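Local coordinates for protein ubiquitin-conjugating enzyme E2-21 kDa (Pichia angusta, PDB 5NL8) that acts as the peroxisomal E2 enzyme Pex4, taking ubiquitin from E1 as a cysteine thioester and probably passing it on to other proteins, Pex5 among them, at residues Ser5-Leu10 against Asp41-Trp46; Gly32-His37 against Val49-Asp54; Asp60-Leu65 against Gly100-Cys105; Leu75-Ile80 against Ile124-Trp129. All coordinates share one frame; numbering follows the deposited sequence.

All four contacts gather on or beside the antiparallel sheet of the UBC fold. Contact 1 sets the start of the N-terminal helix against the turn into strand 45-51; contact 2 follows the far end of that strand, where it pairs with 33-38, with its centre about 20 Å away. Contacts 2 and 3 are the closest pair, their centres about 9 Å apart, and they join directly where strand 45-51 pairs with strand 62-68: Ile50 O lies 2.9 Å from Trp63 N. Contact 4, about 25 Å from contact 3 between centres, flanks the active site: the side chain of Gln126 is about 9 Å from that of Cys121, the predicted thioester cysteine.

Contact 1 (Ser5-Leu10 against Asp41-Trp46); sequences STEKRL and DGLFRW
Leu10 and Phe44 meet because each swings its CG beside its own backbone N, anti to the carbonyl carbon (chi1 -76° and -73°), which carries the CD1 methyl of the leucine over one face of the phenyl ring. The result is a CH-pi contact, Leu10 CD1 sitting 4.3 Å from the centroid of the Phe44 ring and displaced toward its rim. The same methyl presses on the loop backbone, with Leu10 CD1 3.4 Å from Leu43 O. That oxygen has a polar partner on its own side of the contact: Trp46 NE1 gives Leu43 O a weak hydrogen bond, 2.7 Å long but bent to 128° at the hydrogen. This is where the N-terminal helix of the UBC fold, residues 6-21, lies against the turn that leads into strand 45-51. Leu43 reaches back to the beginning of the helix, its CD1 3.5 Å from Glu7 O and also against Glu7 CB. From there the glutamate chain runs on extended and crosses Phe44 at about a right angle, Glu7 CG passing 3.8 Å from Phe44 CE1. Thr6 comes obliquely to the far end of the ring, with OG1 3.6 Å from Phe44 CZ. On the inner side Leu10 CD2 approaches Trp46 NE1 at 4.3 Å, and the indole of Trp46 packs edge-to-face with Tyr14, one turn further along the helix, while also touching Leu36 and Pro38 of strand 33-38.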
loop_
_atom_site.group_PDB
_atom_site.type_symbol
_atom_site.label_atom_id
_atom_site.label_comp_id
_atom_site.label_asym_id
_atom_site.label_seq_id
_atom_site.Cartn_x
_atom_site.Cartn_y
_atom_site.Cartn_z
ATOM N N SER A 5 -24.807 4.594 -10.021
ATOM C CA SER A 5 -24.885 3.242 -9.490
ATOM C C SER A 5 -23.499 2.734 -9.115
ATOM O O SER A 5 -23.361 1.752 -8.386
ATOM C CB SER A 5 -25.532 2.305 -10.507
ATOM O OG SER A 5 -25.092 2.606 -11.818
ATOM N N THR A 6 -22.474 3.406 -9.629
ATOM C CA THR A 6 -21.096 3.073 -9.294
ATOM C C THR A 6 -20.856 3.301 -7.805
ATOM O O THR A 6 -20.078 2.586 -7.169
ATOM C CB THR A 6 -20.097 3.906 -10.115
ATOM O OG1 THR A 6 -20.138 5.269 -9.680
ATOM C CG2 THR A 6 -20.436 3.842 -11.597
ATOM N N GLU A 7 -21.543 4.300 -7.257
ATOM C CA GLU A 7 -21.471 4.597 -5.834
ATOM C C GLU A 7 -22.037 3.443 -5.017
ATOM O O GLU A 7 -21.535 3.127 -3.935
ATOM C CB GLU A 7 -22.227 5.888 -5.512
ATOM C CG GLU A 7 -21.489 7.158 -5.911
ATOM C CD GLU A 7 -22.308 8.409 -5.661
ATOM O OE1 GLU A 7 -23.267 8.653 -6.422
ATOM O OE2 GLU A 7 -21.994 9.147 -4.703
ATOM N N LYS A 8 -23.083 2.813 -5.542
ATOM C CA LYS A 8 -23.702 1.676 -4.878
ATOM C C LYS A 8 -22.726 0.509 -4.808
ATOM O O LYS A 8 -22.589 -0.146 -3.772
ATOM C CB LYS A 8 -24.982 1.266 -5.607
ATOM C CG LYS A 8 -26.045 0.669 -4.706
ATOM C CD LYS A 8 -27.270 0.261 -5.505
ATOM C CE LYS A 8 -27.669 -1.178 -5.219
ATOM N NZ LYS A 8 -26.568 -2.139 -5.507
ATOM N N ARG A 9 -22.043 0.263 -5.921
ATOM C CA ARG A 9 -21.027 -0.784 -5.998
ATOM C C ARG A 9 -19.885 -0.524 -5.019
ATOM O O ARG A 9 -19.499 -1.406 -4.247
ATOM C CB ARG A 9 -20.476 -0.891 -7.421
ATOM C CG ARG A 9 -19.618 -2.118 -7.661
ATOM C CD ARG A 9 -19.149 -2.188 -9.105
ATOM N NE ARG A 9 -18.637 -3.512 -9.451
ATOM C CZ ARG A 9 -17.363 -3.875 -9.342
ATOM N NH1 ARG A 9 -16.461 -3.013 -8.892
ATOM N NH2 ARG A 9 -16.989 -5.101 -9.681
ATOM N N LEU A 10 -19.357 0.698 -5.057
ATOM C CA LEU A 10 -18.264 1.097 -4.175
ATOM C C LEU A 10 -18.643 0.935 -2.708
ATOM O O LEU A 10 -17.853 0.434 -1.897
ATOM C CB LEU A 10 -17.853 2.544 -4.456
ATOM C CG LEU A 10 -17.016 2.756 -5.718
ATOM C CD1 LEU A 10 -17.101 4.198 -6.187
ATOM C CD2 LEU A 10 -15.570 2.355 -5.471
ATOM N N ASP A 41 -15.261 12.732 2.358
ATOM C CA ASP A 41 -16.700 12.482 2.456
ATOM C C ASP A 41 -17.276 11.875 1.176
ATOM O O ASP A 41 -18.489 11.876 0.973
ATOM C CB ASP A 41 -17.435 13.782 2.789
ATOM C CG ASP A 41 -17.215 14.860 1.739
ATOM O OD1 ASP A 41 -16.219 14.760 0.988
ATOM O OD2 ASP A 41 -18.037 15.804 1.658
ATOM N N GLY A 42 -16.404 11.358 0.314
ATOM C CA GLY A 42 -16.827 10.802 -0.958
ATOM C C GLY A 42 -16.333 9.384 -1.171
ATOM O O GLY A 42 -15.398 8.935 -0.507
ATOM N N LEU A 43 -16.958 8.683 -2.111
ATOM C CA LEU A 43 -16.658 7.277 -2.356
ATOM C C LEU A 43 -15.608 7.085 -3.447
ATOM O O LEU A 43 -15.321 5.957 -3.845
ATOM C CB LEU A 43 -17.939 6.530 -2.737
ATOM C CG LEU A 43 -18.992 6.387 -1.634
ATOM C CD1 LEU A 43 -20.334 5.969 -2.215
ATOM C CD2 LEU A 43 -18.534 5.385 -0.586
ATOM N N PHE A 44 -15.037 8.184 -3.926
ATOM C CA PHE A 44 -14.113 8.133 -5.054
ATOM C C PHE A 44 -12.666 8.407 -4.660
ATOM O O PHE A 44 -11.775 8.407 -5.509
ATOM C CB PHE A 44 -14.554 9.119 -6.135
ATOM C CG PHE A 44 -15.779 8.677 -6.879
ATOM C CD1 PHE A 44 -17.041 8.998 -6.413
ATOM C CD2 PHE A 44 -15.668 7.922 -8.033
ATOM C CE1 PHE A 44 -18.171 8.585 -7.092
ATOM C CE2 PHE A 44 -16.792 7.506 -8.718
ATOM C CZ PHE A 44 -18.045 7.837 -8.248
ATOM N N ARG A 45 -12.435 8.642 -3.374
ATOM C CA ARG A 45 -11.079 8.729 -2.848
ATOM C C ARG A 45 -10.999 8.020 -1.500
ATOM O O ARG A 45 -11.800 8.282 -0.600
ATOM C CB ARG A 45 -10.628 10.188 -2.732
ATOM C CG ARG A 45 -10.318 10.835 -4.080
ATOM C CD ARG A 45 -9.928 12.293 -3.946
ATOM N NE ARG A 45 -8.552 12.463 -3.489
ATOM C CZ ARG A 45 -8.055 13.603 -3.018
ATOM N NH1 ARG A 45 -8.825 14.681 -2.932
ATOM N NH2 ARG A 45 -6.790 13.665 -2.627
ATOM N N TRP A 46 -10.023 7.122 -1.380
ATOM C CA TRP A 46 -9.902 6.217 -0.241
ATOM C C TRP A 46 -8.542 6.255 0.444
ATOM O O TRP A 46 -7.515 6.473 -0.190
ATOM C CB TRP A 46 -10.174 4.779 -0.689
ATOM C CG TRP A 46 -11.532 4.599 -1.239
ATOM C CD1 TRP A 46 -11.938 4.837 -2.519
ATOM C CD2 TRP A 46 -12.689 4.160 -0.525
ATOM N NE1 TRP A 46 -13.279 4.570 -2.646
ATOM C CE2 TRP A 46 -13.763 4.147 -1.435
ATOM C CE3 TRP A 46 -12.919 3.770 0.799
ATOM C CZ2 TRP A 46 -15.049 3.764 -1.067
ATOM C CZ3 TRP A 46 -14.197 3.392 1.163
ATOM C CH2 TRP A 46 -15.246 3.391 0.234
#

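Contact 2 (Gly32-His37 against Val49-Asp54); sequences GIVDLH and VIRGPD
A classic beta bulge puts Val34 and Asp35 together opposite Val49. Both backbone N-H groups converge on one acceptor: Val34 N is 2.8 Å and Asp35 N 3.0 Å from Val49 O. The aspartate bond lies in the carbonyl plane on a lone pair, whereas the valine donor is tilted 16° from that plane. Val49 N answers with a 2.9 Å bond to Asp35 O, entering well above the carbonyl plane. These strands, 33-38 and 45-51, form the first hairpin of the UBC sheet and run almost exactly antiparallel. Beyond the bulge the register has slipped by one residue: Ile33 faces Ile50 as a non-hydrogen-bonded pair, and Arg51 N bonds to Gly32 O at 2.8 Å, nearly straight. Ile33 and Ile50 turn to the sheet face packed by helix 135-147. On the other face Asp35 CB lies 3.9 Å from Val49 CB, with Arg102 touching both residues. Val34 has CG1 anti to its N (chi1 178°), leaving CG2 to lie over one face of the Arg51 guanidinium, 3.9 Å from Arg51 NH1. The arginine gets there by bending at chi3, and Val34 CB meanwhile packs 3.8 Å from Val49 CG1.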
loop_
_atom_site.group_PDB
_atom_site.type_symbol
_atom_site.label_atom_id
_atom_site.label_comp_id
_atom_site.label_asym_id
_atom_site.label_seq_id
_atom_site.Cartn_x
_atom_site.Cartn_y
_atom_site.Cartn_z
ATOM N N GLY A 32 -3.283 -9.119 4.579
ATOM C CA GLY A 32 -2.462 -7.952 4.851
ATOM C C GLY A 32 -3.229 -6.646 4.946
ATOM O O GLY A 32 -2.664 -5.610 5.300
ATOM N N ILE A 33 -4.516 -6.688 4.623
ATOM C CA ILE A 33 -5.369 -5.515 4.762
ATOM C C ILE A 33 -5.620 -5.216 6.234
ATOM O O ILE A 33 -6.117 -6.068 6.972
ATOM C CB ILE A 33 -6.717 -5.704 4.052
ATOM C CG1 ILE A 33 -6.501 -5.991 2.568
ATOM C CG2 ILE A 33 -7.594 -4.477 4.238
ATOM C CD1 ILE A 33 -7.785 -6.256 1.816
ATOM N N VAL A 34 -5.277 -4.004 6.659
ATOM C CA VAL A 34 -5.448 -3.617 8.052
ATOM C C VAL A 34 -6.589 -2.618 8.221
ATOM O O VAL A 34 -7.374 -2.726 9.163
ATOM C CB VAL A 34 -4.156 -3.023 8.633
ATOM C CG1 VAL A 34 -4.372 -2.572 10.073
ATOM C CG2 VAL A 34 -3.032 -4.045 8.556
ATOM N N ASP A 35 -6.694 -1.653 7.312
ATOM C CA ASP A 35 -7.788 -0.684 7.406
ATOM C C ASP A 35 -8.174 -0.108 6.044
ATOM O O ASP A 35 -7.403 -0.184 5.086
ATOM C CB ASP A 35 -7.410 0.447 8.370
ATOM C CG ASP A 35 -8.621 1.225 8.868
ATOM O OD1 ASP A 35 -9.760 0.739 8.692
ATOM O OD2 ASP A 35 -8.432 2.320 9.441
ATOM N N LEU A 36 -9.377 0.461 5.973
ATOM C CA LEU A 36 -9.896 1.080 4.754
ATOM C C LEU A 36 -11.054 2.025 5.074
ATOM O O LEU A 36 -11.972 1.652 5.800
ATOM C CB LEU A 36 -10.359 0.008 3.762
ATOM C CG LEU A 36 -11.083 0.486 2.498
ATOM C CD1 LEU A 36 -10.121 1.197 1.553
ATOM C CD2 LEU A 36 -11.764 -0.674 1.789
ATOM N N HIS A 37 -11.017 3.244 4.536
ATOM C CA HIS A 37 -12.126 4.187 4.717
ATOM C C HIS A 37 -12.024 5.364 3.751
ATOM O O HIS A 37 -10.944 5.662 3.253
ATOM C CB HIS A 37 -12.181 4.696 6.167
ATOM C CG HIS A 37 -10.943 5.406 6.612
ATOM N ND1 HIS A 37 -10.755 6.761 6.430
ATOM C CD2 HIS A 37 -9.834 4.952 7.239
ATOM C CE1 HIS A 37 -9.582 7.107 6.921
ATOM N NE2 HIS A 37 -8.998 6.031 7.419
ATOM N N VAL A 49 -4.772 1.050 4.974
ATOM C CA VAL A 49 -3.583 0.667 5.727
ATOM C C VAL A 49 -3.301 -0.813 5.505
ATOM O O VAL A 49 -4.188 -1.649 5.720
ATOM C CB VAL A 49 -3.739 0.938 7.240
ATOM C CG1 VAL A 49 -2.534 0.403 8.004
ATOM C CG2 VAL A 49 -3.925 2.427 7.508
ATOM N N ILE A 50 -2.080 -1.129 5.066
ATOM C CA ILE A 50 -1.688 -2.519 4.814
ATOM C C ILE A 50 -0.423 -2.934 5.564
ATOM O O ILE A 50 0.433 -2.103 5.877
ATOM C CB ILE A 50 -1.455 -2.795 3.305
ATOM C CG1 ILE A 50 -0.300 -1.947 2.764
ATOM C CG2 ILE A 50 -2.727 -2.565 2.512
ATOM C CD1 ILE A 50 0.110 -2.293 1.340
ATOM N N ARG A 51 -0.315 -4.232 5.839
ATOM C CA ARG A 51 0.847 -4.800 6.514
ATOM C C ARG A 51 1.754 -5.516 5.517
ATOM O O ARG A 51 1.276 -6.200 4.613
ATOM C CB ARG A 51 0.405 -5.768 7.621
ATOM C CG ARG A 51 1.544 -6.511 8.313
ATOM C CD ARG A 51 1.038 -7.432 9.431
ATOM N NE ARG A 51 0.505 -6.691 10.575
ATOM C CZ ARG A 51 -0.784 -6.634 10.904
ATOM N NH1 ARG A 51 -1.687 -7.280 10.182
ATOM N NH2 ARG A 51 -1.170 -5.933 11.964
ATOM N N GLY A 52 3.063 -5.347 5.677
ATOM C CA GLY A 52 4.029 -6.058 4.857
ATOM C C GLY A 52 3.902 -7.561 5.024
ATOM O O GLY A 52 3.825 -8.060 6.146
ATOM N N PRO A 53 3.879 -8.289 3.902
ATOM C CA PRO A 53 3.633 -9.736 3.889
ATOM C C PRO A 53 4.740 -10.541 4.558
ATOM O O PRO A 53 5.894 -10.113 4.590
ATOM C CB PRO A 53 3.553 -10.063 2.396
ATOM C CG PRO A 53 4.359 -8.999 1.738
ATOM C CD PRO A 53 4.133 -7.760 2.551
ATOM N N ASP A 54 4.374 -11.707 5.077
ATOM C CA ASP A 54 5.305 -12.552 5.807
ATOM C C ASP A 54 6.457 -13.034 4.940
ATOM O O ASP A 54 6.282 -13.299 3.749
ATOM C CB ASP A 54 4.573 -13.754 6.402
ATOM C CG ASP A 54 3.729 -13.382 7.599
ATOM O OD1 ASP A 54 4.235 -12.646 8.471
ATOM O OD2 ASP A 54 2.561 -13.819 7.667
#

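Contact 3 (Asp60-Leu65 against Gly100-Cys105); sequences DALWKL and GARKVC
Cys105 N donates to Leu62 O at 3.0 Å, the one direct hydrogen bond between the segments, and it arrives nearly along the C=O axis. Around it pack the side chains. Val104 CG1 is 3.3 Å from the same Leu62 O and rests on Trp63 CA. Cys105 CB lies over one face of the Trp63 indole, toward its rim, 3.7 Å from Trp63 NE1; with SG anti to the backbone N (chi1 179°), the sulfur makes only an oblique contact with the five-membered ring. Further along, Leu62 CD1 touches Lys103 O and lies 4.2 Å from Arg102 CG, in a poorly ordered residue. Two waters flank the backbone bond. One accepts from Leu62 N and donates to Lys103 O, 2.7 Å from each atom; the other accepts a hydrogen bond from Lys64 N and donates to Cys105 O. The indole is fixed in turn by a hydrogen bond from Trp63 NE1 to Lys107 O, while Lys64 NZ is held by Ser47 OG. Strand 62-68 belongs to the four-stranded UBC sheet, bonded through Trp63 to Ile50 of strand 45-51; the direct bond and two water bridges attach to it the short strand 104-105, itself paired with 183-184, and Ile179 of helix 168-181 packs on Trp63.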
loop_
_atom_site.group_PDB
_atom_site.type_symbol
_atom_site.label_atom_id
_atom_site.label_comp_id
_atom_site.label_asym_id
_atom_site.label_seq_id
_atom_site.Cartn_x
_atom_site.Cartn_y
_atom_site.Cartn_z
ATOM N N ASP A 60 5.927 -7.314 9.092
ATOM C CA ASP A 60 5.692 -6.703 10.403
ATOM C C ASP A 60 5.929 -5.193 10.422
ATOM O O ASP A 60 6.598 -4.669 11.313
ATOM C CB ASP A 60 6.564 -7.375 11.466
ATOM C CG ASP A 60 6.100 -8.780 11.795
ATOM O OD1 ASP A 60 4.873 -9.023 11.776
ATOM O OD2 ASP A 60 6.961 -9.642 12.074
ATOM N N ALA A 61 5.373 -4.501 9.434
ATOM C CA ALA A 61 5.389 -3.044 9.405
ATOM C C ALA A 61 4.204 -2.570 8.584
ATOM O O ALA A 61 3.759 -3.272 7.676
ATOM C CB ALA A 61 6.696 -2.524 8.828
ATOM N N LEU A 62 3.686 -1.390 8.906
ATOM C CA LEU A 62 2.477 -0.889 8.256
ATOM C C LEU A 62 2.758 0.264 7.293
ATOM O O LEU A 62 3.638 1.092 7.537
ATOM C CB LEU A 62 1.462 -0.440 9.309
ATOM C CG LEU A 62 1.073 -1.455 10.387
ATOM C CD1 LEU A 62 0.173 -0.809 11.428
ATOM C CD2 LEU A 62 0.392 -2.663 9.772
ATOM N N TRP A 63 2.000 0.309 6.202
ATOM C CA TRP A 63 2.055 1.423 5.261
ATOM C C TRP A 63 0.664 1.962 4.942
ATOM O O TRP A 63 -0.327 1.225 4.957
ATOM C CB TRP A 63 2.747 1.011 3.963
ATOM C CG TRP A 63 4.230 0.994 4.061
ATOM C CD1 TRP A 63 5.079 2.028 3.800
ATOM C CD2 TRP A 63 5.046 -0.114 4.451
ATOM N NE1 TRP A 63 6.382 1.629 3.997
ATOM C CE2 TRP A 63 6.391 0.320 4.399
ATOM C CE3 TRP A 63 4.780 -1.431 4.835
ATOM C CZ2 TRP A 63 7.459 -0.517 4.720
ATOM C CZ3 TRP A 63 5.844 -2.263 5.154
ATOM C CH2 TRP A 63 7.167 -1.800 5.094
ATOM N N LYS A 64 0.607 3.257 4.647
ATOM C CA LYS A 64 -0.640 3.919 4.292
ATOM C C LYS A 64 -0.731 4.085 2.781
ATOM O O LYS A 64 0.279 4.289 2.102
ATOM C CB LYS A 64 -0.744 5.279 4.986
ATOM C CG LYS A 64 -2.124 5.622 5.526
ATOM C CD LYS A 64 -2.017 6.252 6.912
ATOM C CE LYS A 64 -3.382 6.573 7.509
ATOM N NZ LYS A 64 -4.108 7.614 6.728
ATOM N N LEU A 65 -1.948 4.002 2.264
ATOM C CA LEU A 65 -2.188 4.098 0.834
ATOM C C LEU A 65 -3.294 5.098 0.551
ATOM O O LEU A 65 -4.223 5.257 1.349
ATOM C CB LEU A 65 -2.581 2.738 0.253
ATOM C CG LEU A 65 -1.632 1.548 0.355
ATOM C CD1 LEU A 65 -2.350 0.305 -0.128
ATOM C CD2 LEU A 65 -0.380 1.785 -0.464
ATOM N N GLY A 100 3.297 3.561 22.498
ATOM C CA GLY A 100 2.252 2.554 22.444
ATOM C C GLY A 100 1.192 2.857 21.402
ATOM O O GLY A 100 0.072 2.352 21.476
ATOM N N ALA A 101 1.547 3.682 20.422
ATOM C CA ALA A 101 0.604 4.088 19.387
ATOM C C ALA A 101 0.688 3.183 18.161
ATOM O O ALA A 101 1.487 2.245 18.118
ATOM C CB ALA A 101 0.849 5.541 18.992
ATOM N N ARG A 102 -0.156 3.466 17.173
ATOM C CA ARG A 102 -0.121 2.773 15.889
ATOM C C ARG A 102 0.918 3.435 14.990
ATOM O O ARG A 102 0.708 4.554 14.524
ATOM C CB ARG A 102 -1.500 2.806 15.224
ATOM C CG ARG A 102 -1.615 2.004 13.938
ATOM C CD ARG A 102 -3.072 1.752 13.578
ATOM N NE ARG A 102 -3.499 2.562 12.441
ATOM C CZ ARG A 102 -4.761 2.903 12.199
ATOM N NH1 ARG A 102 -5.060 3.645 11.139
ATOM N NH2 ARG A 102 -5.724 2.507 13.022
ATOM N N LYS A 103 2.044 2.770 14.753
ATOM C CA LYS A 103 3.086 3.405 13.956
ATOM C C LYS A 103 3.105 2.897 12.518
ATOM O O LYS A 103 2.947 1.708 12.248
ATOM C CB LYS A 103 4.467 3.237 14.609
ATOM C CG LYS A 103 5.010 1.819 14.656
ATOM C CD LYS A 103 6.492 1.805 15.057
ATOM C CE LYS A 103 6.889 3.039 15.868
ATOM N NZ LYS A 103 8.366 3.139 16.062
ATOM N N VAL A 104 3.281 3.843 11.606
ATOM C CA VAL A 104 3.329 3.592 10.182
ATOM C C VAL A 104 4.651 4.119 9.626
ATOM O O VAL A 104 5.152 5.156 10.071
ATOM C CB VAL A 104 2.142 4.262 9.461
ATOM C CG1 VAL A 104 2.160 3.954 7.978
ATOM C CG2 VAL A 104 0.830 3.808 10.078
ATOM N N CYS A 105 5.225 3.389 8.674
ATOM C CA CYS A 105 6.419 3.845 7.971
ATOM C C CYS A 105 6.041 4.752 6.804
ATOM O O CYS A 105 5.168 4.414 6.008
ATOM C CB CYS A 105 7.235 2.657 7.470
ATOM S SG CYS A 105 8.724 3.134 6.566
HETATM O O HOH W 1 4.611 -0.007 11.045
HETATM O O HOH W 2 3.050 4.991 4.247
#

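Contact 4 (Leu75-Ile80 against Ile124-Trp129); sequences LDPPKI and ILQQKW
Pro77 and Pro78 lie side by side over one face of the Trp129 indole, making two CH-pi contacts. They close the YPxxPP sequence characteristic of E2 enzymes, which leads into strand 79-82, while Trp129 follows the short helix 122-126, just past the predicted thioester residue Cys121. The packing is tight here. Pro77 CB sits 3.8 Å from the centroid of the five-membered ring of Trp129, and Pro78 CD stands 3.8 Å from that of the six-membered ring, 16° off its normal. Trp129 presents this face by extending CG anti to its backbone N (chi1 -174°), and its rotation is held by a hydrogen bond from NE1 to Pro74 O, within the same proline-rich loop. Beside the prolines Leu125 lays its CD1 methyl 3.5 Å from Pro78 O and 4.0 Å from Ile80 CD1; Ile80 continues inward to Ile120 and to Ile142 of helix 135-147.

No hydrogen bond joins the two segments anywhere; the outer side is looser and more polar. Gln126, exposed and bent at chi2, brings its amide oxygen against the proline ring, OE1 3.2 Å from Pro77 CD. Asp76 merely passes nearby: its OD1 and Gln126 OE1 are 3.9 Å apart, both oxygens, with carboxylate and amide planes 73° apart, while Asp76 OD2 turns to Asn72 ND2. The backbone before the tryptophan turns tightly, Leu125 O accepting from Lys128 N and, at 2.8 Å, from Trp129 N.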
loop_
_atom_site.group_PDB
_atom_site.type_symbol
_atom_site.label_atom_id
_atom_site.label_comp_id
_atom_site.label_asym_id
_atom_site.label_seq_id
_atom_site.Cartn_x
_atom_site.Cartn_y
_atom_site.Cartn_z
ATOM N N LEU A 75 -14.669 -0.187 -15.104
ATOM C CA LEU A 75 -14.145 -0.437 -16.444
ATOM C C LEU A 75 -12.645 -0.182 -16.475
ATOM O O LEU A 75 -11.919 -0.761 -17.283
ATOM C CB LEU A 75 -14.853 0.430 -17.486
ATOM C CG LEU A 75 -16.063 -0.185 -18.194
ATOM C CD1 LEU A 75 -17.090 -0.714 -17.197
ATOM C CD2 LEU A 75 -16.699 0.823 -19.139
ATOM N N ASP A 76 -12.190 0.696 -15.589
ATOM C CA ASP A 76 -10.770 0.975 -15.435
ATOM C C ASP A 76 -10.367 0.824 -13.972
ATOM O O ASP A 76 -11.181 1.049 -13.077
ATOM C CB ASP A 76 -10.438 2.376 -15.954
ATOM C CG ASP A 76 -10.116 2.383 -17.434
ATOM O OD1 ASP A 76 -9.533 1.389 -17.919
ATOM O OD2 ASP A 76 -10.446 3.377 -18.114
ATOM N N PRO A 77 -9.111 0.426 -13.726
ATOM C CA PRO A 77 -8.626 0.179 -12.364
ATOM C C PRO A 77 -8.401 1.460 -11.566
ATOM O O PRO A 77 -8.239 2.527 -12.156
ATOM C CB PRO A 77 -7.300 -0.550 -12.598
ATOM C CG PRO A 77 -6.836 -0.050 -13.920
ATOM C CD PRO A 77 -8.082 0.127 -14.739
ATOM N N PRO A 78 -8.400 1.357 -10.230
ATOM C CA PRO A 78 -8.076 2.505 -9.376
ATOM C C PRO A 78 -6.617 2.913 -9.530
ATOM O O PRO A 78 -5.781 2.059 -9.827
ATOM C CB PRO A 78 -8.340 1.987 -7.958
ATOM C CG PRO A 78 -9.172 0.750 -8.131
ATOM C CD PRO A 78 -8.766 0.167 -9.442
ATOM N N LYS A 79 -6.321 4.194 -9.341
ATOM C CA LYS A 79 -4.938 4.645 -9.266
ATOM C C LYS A 79 -4.529 4.658 -7.801
ATOM O O LYS A 79 -5.242 5.194 -6.959
ATOM C CB LYS A 79 -4.764 6.029 -9.896
ATOM C CG LYS A 79 -4.863 6.037 -11.414
ATOM C CD LYS A 79 -4.651 7.434 -11.977
ATOM C CE LYS A 79 -4.978 7.488 -13.462
ATOM N NZ LYS A 79 -5.173 8.888 -13.937
ATOM N N ILE A 80 -3.392 4.053 -7.488
ATOM C CA ILE A 80 -3.021 3.871 -6.093
ATOM C C ILE A 80 -1.597 4.342 -5.832
ATOM O O ILE A 80 -0.704 4.124 -6.651
ATOM C CB ILE A 80 -3.187 2.392 -5.677
ATOM C CG1 ILE A 80 -4.637 1.959 -5.902
ATOM C CG2 ILE A 80 -2.776 2.179 -4.233
ATOM C CD1 ILE A 80 -4.948 0.541 -5.504
ATOM N N ILE A 124 1.290 -2.462 -13.186
ATOM C CA ILE A 124 0.939 -3.520 -12.242
ATOM C C ILE A 124 -0.555 -3.838 -12.268
ATOM O O ILE A 124 -0.945 -4.998 -12.415
ATOM C CB ILE A 124 1.361 -3.154 -10.796
ATOM C CG1 ILE A 124 2.869 -3.348 -10.605
ATOM C CG2 ILE A 124 0.623 -4.018 -9.783
ATOM C CD1 ILE A 124 3.726 -2.228 -11.142
ATOM N N LEU A 125 -1.388 -2.809 -12.159
ATOM C CA LEU A 125 -2.830 -3.020 -12.138
ATOM C C LEU A 125 -3.432 -3.117 -13.535
ATOM O O LEU A 125 -4.369 -3.885 -13.747
ATOM C CB LEU A 125 -3.525 -1.911 -11.347
ATOM C CG LEU A 125 -3.551 -2.129 -9.832
ATOM C CD1 LEU A 125 -4.476 -1.133 -9.156
ATOM C CD2 LEU A 125 -3.965 -3.554 -9.504
ATOM N N GLN A 126 -2.902 -2.349 -14.486
ATOM C CA GLN A 126 -3.459 -2.361 -15.838
ATOM C C GLN A 126 -3.385 -3.749 -16.475
ATOM O O GLN A 126 -4.281 -4.148 -17.220
ATOM C CB GLN A 126 -2.748 -1.341 -16.729
ATOM C CG GLN A 126 -3.565 -0.083 -17.008
ATOM C CD GLN A 126 -4.937 -0.384 -17.591
ATOM O OE1 GLN A 126 -5.940 0.200 -17.180
ATOM N NE2 GLN A 126 -4.987 -1.296 -18.556
ATOM N N GLN A 127 -2.325 -4.488 -16.165
ATOM C CA GLN A 127 -2.130 -5.808 -16.750
ATOM C C GLN A 127 -3.018 -6.868 -16.102
ATOM O O GLN A 127 -3.315 -7.892 -16.713
ATOM C CB GLN A 127 -0.663 -6.228 -16.645
ATOM C CG GLN A 127 0.301 -5.308 -17.376
ATOM C CD GLN A 127 -0.138 -5.007 -18.796
ATOM O OE1 GLN A 127 -0.457 -3.865 -19.130
ATOM N NE2 GLN A 127 -0.152 -6.030 -19.641
ATOM N N LYS A 128 -3.446 -6.622 -14.869
ATOM C CA LYS A 128 -4.224 -7.614 -14.134
ATOM C C LYS A 128 -5.724 -7.318 -14.094
ATOM O O LYS A 128 -6.538 -8.239 -14.111
ATOM C CB LYS A 128 -3.698 -7.745 -12.699
ATOM C CG LYS A 128 -2.424 -8.568 -12.566
ATOM C CD LYS A 128 -2.392 -9.335 -11.247
ATOM C CE LYS A 128 -3.243 -10.600 -11.324
ATOM N NZ LYS A 128 -3.092 -11.474 -10.124
ATOM N N TRP A 129 -6.082 -6.037 -14.051
ATOM C CA TRP A 129 -7.450 -5.629 -13.727
ATOM C C TRP A 129 -8.518 -6.102 -14.718
ATOM O O TRP A 129 -8.303 -6.131 -15.931
ATOM C CB TRP A 129 -7.526 -4.104 -13.600
ATOM C CG TRP A 129 -8.862 -3.617 -13.123
ATOM C CD1 TRP A 129 -9.912 -3.213 -13.897
ATOM C CD2 TRP A 129 -9.297 -3.491 -11.763
ATOM N NE1 TRP A 129 -10.970 -2.842 -13.103
ATOM C CE2 TRP A 129 -10.618 -3.005 -11.789
ATOM C CE3 TRP A 129 -8.694 -3.743 -10.526
ATOM C CZ2 TRP A 129 -11.349 -2.766 -10.626
ATOM C CZ3 TRP A 129 -9.421 -3.503 -9.373
ATOM C CH2 TRP A 129 -10.735 -3.022 -9.431
#